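Local atomic coordinates of galactan 1,3-beta-galactosidase (Phanerochaete chrysosporium, PDB entry 7BYV), a protein that probably hydrolyses beta-1,3-galactan from the chain end to release galactose, and joins its catalytic propeller to a calcium-containing carbohydrate-binding module. Residues A[135-140]-A[158-163]. The protein carries 1 engineered substitution. Sequence-based numbering, arbitrary orientation.
Sequences DSRDES and DNNQNF. With GAL (beta-D-galactopyranose), chain C; GAL (beta-D-galactopyranose), chain B; GAL (beta-D-galactopyranose), chain D.
Asp135 OD2 accepts a hydrogen bond from the backbone N-H of Asn159 on its anti lone pair, N to OD2 3.1 Å, where two loops of one blade of the five-bladed beta-propeller of family 43 meet beside the bound galactotriose. Residues 135-138 lead into strand 139-143, while Asp158 to Gln161 form a type I' turn joining strands 151-157 and 162-168. The same OD2 also takes a salt bridge from Arg137 NH1 (3.1 Å); NH1 comes from above the carboxylate, 67° out of its plane, whereas OD2 itself lies in the plane of the guanidinium, at its edge. OD1 of Asp135 pairs with Lys130, and NH2 of Arg137 bonds to the backbone O of Tyr106, so both ends of this bridge have second anchors. The arm of Arg137, extended from CG to NE (chi3 -169°), carries the guanidinium out toward Asp135. Its CD touches Asn160 OD1 at 3.5 Å; the guanidinium stands at 82° to that amide. A water accepts from Arg137 NH1 and Asn160 N and donates to Asn160 OD1 (2.6 Å). A leucine in place of Arg137 would probably leave Asp135 OD2 without its charged mate, Tyr106 O without this donor and that water less firmly held. A second water, bound by Asp138 N, donates to the same OD1 at 2.7 Å. With its oxygen gripped by two waters, the Asn160 amide turns ND2 to the sugar, donating to O3 of the chain B galactose at 3.2 Å. At the other end of the trisaccharide, O2 of the chain D galactose donates to Asp138 OD2 at 2.8 Å, an oxygen also bound by Ala189 N.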
ATOM      1  N   ASP A 135      22.803   5.538  10.750  1.00 27.24           N
ATOM      2  CA  ASP A 135      21.357   5.739  10.769  1.00 22.98           C
ATOM      3  C   ASP A 135      20.623   4.666   9.979  1.00 25.66           C
ATOM      4  O   ASP A 135      21.031   4.283   8.881  1.00 29.83           O
ATOM      5  CB  ASP A 135      21.009   7.093  10.164  1.00 23.58           C
ATOM      6  CG  ASP A 135      21.231   8.223  11.111  1.00 30.13           C
ATOM      7  OD1 ASP A 135      21.536   7.954  12.292  1.00 31.71           O
ATOM      8  OD2 ASP A 135      21.112   9.388  10.669  1.00 37.84           O
ATOM      9  N   SER A 136      19.505   4.217  10.518  1.00 19.21           N
ATOM     10  CA  SER A 136      18.608   3.330   9.800  1.00 21.41           C
ATOM     11  C   SER A 136      17.197   3.779  10.123  1.00 23.28           C
ATOM     12  O   SER A 136      16.783   3.681  11.279  1.00 27.93           O
ATOM     13  CB  SER A 136      18.815   1.888  10.229  1.00 23.42           C
ATOM     14  OG  SER A 136      17.896   1.053   9.566  1.00 23.75           O
ATOM     15  N   ARG A 137      16.455   4.281   9.127  1.00 21.27           N
ATOM     16  CA  ARG A 137      15.060   4.647   9.346  1.00 21.65           C
ATOM     17  C   ARG A 137      14.205   3.661   8.574  1.00 24.17           C
ATOM     18  O   ARG A 137      14.049   2.503   9.018  1.00 19.10           O
ATOM     19  CB  ARG A 137      14.836   6.123   9.001  1.00 22.05           C
ATOM     20  CG  ARG A 137      15.066   7.046  10.176  1.00 22.30           C
ATOM     21  CD  ARG A 137      15.379   8.466   9.741  1.00 25.84           C
ATOM     22  NE  ARG A 137      15.843   9.275  10.867  1.00 25.66           N
ATOM     23  CZ  ARG A 137      17.120   9.603  11.081  1.00 30.70           C
ATOM     24  NH1 ARG A 137      18.074   9.206  10.244  1.00 23.47           N
ATOM     25  NH2 ARG A 137      17.448  10.323  12.143  1.00 29.17           N
ATOM     26  N   ASP A 138      13.640   4.027   7.414  1.00 21.68           N
ATOM     27  CA  ASP A 138      12.867   3.056   6.639  1.00 18.04           C
ATOM     28  C   ASP A 138      13.766   1.905   6.204  1.00 25.58           C
ATOM     29  O   ASP A 138      14.870   2.116   5.689  1.00 23.89           O
ATOM     30  CB  ASP A 138      12.217   3.711   5.417  1.00 20.74           C
ATOM     31  CG  ASP A 138      10.906   4.451   5.756  1.00 28.47           C
ATOM     32  OD1 ASP A 138      10.590   4.654   6.949  1.00 31.22           O
ATOM     33  OD2 ASP A 138      10.188   4.850   4.822  1.00 28.77           O
ATOM     34  N   GLU A 139      13.313   0.678   6.448  1.00 25.03           N
ATOM     35  CA  GLU A 139      14.118  -0.487   6.143  1.00 16.93           C
ATOM     36  C   GLU A 139      13.243  -1.577   5.557  1.00 22.07           C
ATOM     37  O   GLU A 139      12.017  -1.459   5.494  1.00 20.26           O
ATOM     38  CB  GLU A 139      14.870  -1.017   7.371  1.00 20.16           C
ATOM     39  CG  GLU A 139      14.055  -1.131   8.623  1.00 23.60           C
ATOM     40  CD  GLU A 139      12.905  -2.110   8.496  1.00 25.72           C
ATOM     41  OE1 GLU A 139      13.132  -3.246   8.020  1.00 23.77           O
ATOM     42  OE2 GLU A 139      11.769  -1.737   8.861  1.00 25.96           O
ATOM     43  N   SER A 140      13.914  -2.657   5.158  1.00 25.32           N
ATOM     44  CA  SER A 140      13.335  -3.864   4.585  1.00 23.11           C
ATOM     45  C   SER A 140      14.384  -4.972   4.653  1.00 23.93           C
ATOM     46  O   SER A 140      15.579  -4.710   4.805  1.00 22.07           O
ATOM     47  CB  SER A 140      12.880  -3.643   3.138  1.00 22.97           C
ATOM     48  OG  SER A 140      12.185  -4.782   2.660  1.00 27.15           O
ATOM     49  N   ASP A 158      21.998   7.992   7.009  1.00 30.24           N
ATOM     50  CA  ASP A 158      22.519   9.364   7.101  1.00 22.95           C
ATOM     51  C   ASP A 158      21.427  10.394   6.859  1.00 26.22           C
ATOM     52  O   ASP A 158      21.466  11.186   5.915  1.00 24.28           O
ATOM     53  CB  ASP A 158      23.681   9.580   6.144  1.00 25.14           C
ATOM     54  CG  ASP A 158      24.828   8.589   6.386  1.00 34.79           C
ATOM     55  OD1 ASP A 158      25.259   8.443   7.553  1.00 31.77           O
ATOM     56  OD2 ASP A 158      25.295   7.949   5.412  1.00 32.12           O
ATOM     57  N   ASN A 159      20.439  10.364   7.754  1.00 26.56           N
ATOM     58  CA  ASN A 159      19.272  11.249   7.702  1.00 30.49           C
ATOM     59  C   ASN A 159      18.556  11.144   6.354  1.00 28.43           C
ATOM     60  O   ASN A 159      18.222  12.140   5.709  1.00 30.20           O
ATOM     61  CB  ASN A 159      19.663  12.693   8.033  1.00 28.32           C
ATOM     62  CG  ASN A 159      20.169  12.833   9.460  1.00 29.92           C
ATOM     63  OD1 ASN A 159      19.471  12.474  10.411  1.00 30.79           O
ATOM     64  ND2 ASN A 159      21.397  13.327   9.618  1.00 28.42           N
ATOM     65  N   ASN A 160      18.333   9.902   5.932  1.00 26.16           N
ATOM     66  CA  ASN A 160      17.578   9.541   4.741  1.00 27.29           C
ATOM     67  C   ASN A 160      18.224   9.992   3.441  1.00 22.82           C
ATOM     68  O   ASN A 160      17.571   9.946   2.405  1.00 24.97           O
ATOM     69  CB  ASN A 160      16.140  10.069   4.821  1.00 22.49           C
ATOM     70  CG  ASN A 160      15.338   9.347   5.884  1.00 29.31           C
ATOM     71  OD1 ASN A 160      15.642   8.204   6.226  1.00 28.28           O
ATOM     72  ND2 ASN A 160      14.328  10.001   6.421  1.00 32.44           N
ATOM     73  N   GLN A 161      19.486  10.410   3.449  1.00 18.44           N
ATOM     74  CA  GLN A 161      20.094  10.838   2.194  1.00 25.49           C
ATOM     75  C   GLN A 161      20.713   9.683   1.424  1.00 26.84           C
ATOM     76  O   GLN A 161      20.685   9.691   0.187  1.00 28.08           O
ATOM     77  CB  GLN A 161      21.172  11.911   2.414  1.00 20.48           C
ATOM     78  CG  GLN A 161      20.723  13.182   3.146  1.00 25.54           C
ATOM     79  CD  GLN A 161      19.551  13.871   2.481  1.00 33.03           C
ATOM     80  OE1 GLN A 161      19.712  14.563   1.467  1.00 40.42           O
ATOM     81  NE2 GLN A 161      18.353  13.677   3.044  1.00 30.51           N
ATOM     82  N   ASN A 162      21.262   8.691   2.117  1.00 22.88           N
ATOM     83  CA  ASN A 162      22.045   7.637   1.484  1.00 23.65           C
ATOM     84  C   ASN A 162      21.357   6.297   1.674  1.00 20.35           C
ATOM     85  O   ASN A 162      21.216   5.818   2.799  1.00 20.78           O
ATOM     86  CB  ASN A 162      23.456   7.603   2.059  1.00 22.47           C
ATOM     87  CG  ASN A 162      24.158   8.917   1.901  1.00 22.60           C
ATOM     88  OD1 ASN A 162      23.868   9.670   0.975  1.00 24.04           O
ATOM     89  ND2 ASN A 162      25.063   9.222   2.815  1.00 21.22           N
ATOM     90  N   PHE A 163      20.944   5.688   0.578  1.00 21.52           N
ATOM     91  CA  PHE A 163      20.330   4.380   0.674  1.00 19.97           C
ATOM     92  C   PHE A 163      21.415   3.327   0.758  1.00 18.47           C
ATOM     93  O   PHE A 163      22.387   3.376   0.006  1.00 22.56           O
ATOM     94  CB  PHE A 163      19.423   4.115  -0.519  1.00 17.83           C
ATOM     95  CG  PHE A 163      18.625   2.882  -0.370  1.00 19.46           C
ATOM     96  CD1 PHE A 163      17.629   2.808   0.586  1.00 19.64           C
ATOM     97  CD2 PHE A 163      18.891   1.774  -1.155  1.00 23.25           C
ATOM     98  CE1 PHE A 163      16.894   1.655   0.748  1.00 19.87           C
ATOM     99  CE2 PHE A 163      18.151   0.606  -1.009  1.00 23.56           C
ATOM    100  CZ  PHE A 163      17.147   0.552  -0.062  1.00 24.89           C
TER
HETATM  101  C1  GAL C   2      11.764  12.209   6.156  1.00 51.42           C
HETATM  102  C2  GAL C   2      10.788  11.118   5.632  1.00 46.45           C
HETATM  103  C3  GAL C   2       9.858  10.566   6.776  1.00 46.12           C
HETATM  104  C4  GAL C   2      10.661  10.152   8.060  1.00 53.38           C
HETATM  105  C5  GAL C   2      11.667  11.247   8.443  1.00 54.54           C
HETATM  106  C6  GAL C   2      12.670  10.846   9.575  1.00 45.45           C
HETATM  107  O2  GAL C   2       9.968  11.590   4.548  1.00 35.59           O
HETATM  108  O3  GAL C   2       9.150   9.413   6.354  1.00 41.11           O
HETATM  109  O4  GAL C   2      11.338   8.873   7.891  1.00 55.12           O
HETATM  110  O5  GAL C   2      12.485  11.668   7.294  1.00 60.02           O
HETATM  111  O6  GAL C   2      13.461  11.975  10.044  1.00 45.40           O
HETATM  112  C1  GAL B   1      15.130  15.541   4.356  1.00 62.73           C
HETATM  113  C2  GAL B   1      14.682  14.068   4.357  1.00 51.32           C
HETATM  114  C3  GAL B   1      13.691  13.936   5.520  1.00 50.23           C
HETATM  115  C4  GAL B   1      14.533  14.025   6.826  1.00 55.84           C
HETATM  116  C5  GAL B   1      15.297  15.393   6.845  1.00 61.23           C
HETATM  117  C6  GAL B   1      16.367  15.560   7.992  1.00 48.36           C
HETATM  118  O1  GAL B   1      15.796  15.945   3.146  1.00 58.14           O
HETATM  119  O2  GAL B   1      14.095  13.665   3.147  1.00 55.50           O
HETATM  120  O3  GAL B   1      12.866  12.734   5.519  1.00 47.15           O
HETATM  121  O4  GAL B   1      15.467  12.934   6.927  1.00 49.32           O
HETATM  122  O5  GAL B   1      15.962  15.747   5.540  1.00 58.16           O
HETATM  123  O6  GAL B   1      15.751  15.868   9.261  1.00 43.77           O
HETATM  124  C1  GAL D   3       8.062   8.573   6.363  1.00 47.63           C
HETATM  125  C2  GAL D   3       7.968   6.986   6.435  1.00 36.95           C
HETATM  126  C3  GAL D   3       6.819   6.497   7.287  1.00 39.42           C
HETATM  127  C4  GAL D   3       6.772   7.309   8.594  1.00 44.08           C
HETATM  128  C5  GAL D   3       6.400   8.790   8.256  1.00 48.46           C
HETATM  129  C6  GAL D   3       6.781   9.876   9.311  1.00 49.27           C
HETATM  130  O2  GAL D   3       7.842   6.357   5.183  1.00 36.33           O
HETATM  131  O3  GAL D   3       7.029   5.122   7.613  1.00 40.00           O
HETATM  132  O4  GAL D   3       8.037   7.221   9.302  1.00 41.75           O
HETATM  133  O5  GAL D   3       6.899   9.257   6.932  1.00 52.18           O
HETATM  134  O6  GAL D   3       6.515  11.204   8.826  1.00 49.00           O
HETATM  135  O   HOH W   1      24.502   7.968  10.422  1.00 21.55           O
HETATM  136  O   HOH W   2      17.860   7.781   7.566  1.00 18.48           O
HETATM  137  O   HOH W   3      13.425   6.636   6.262  1.00 28.63           O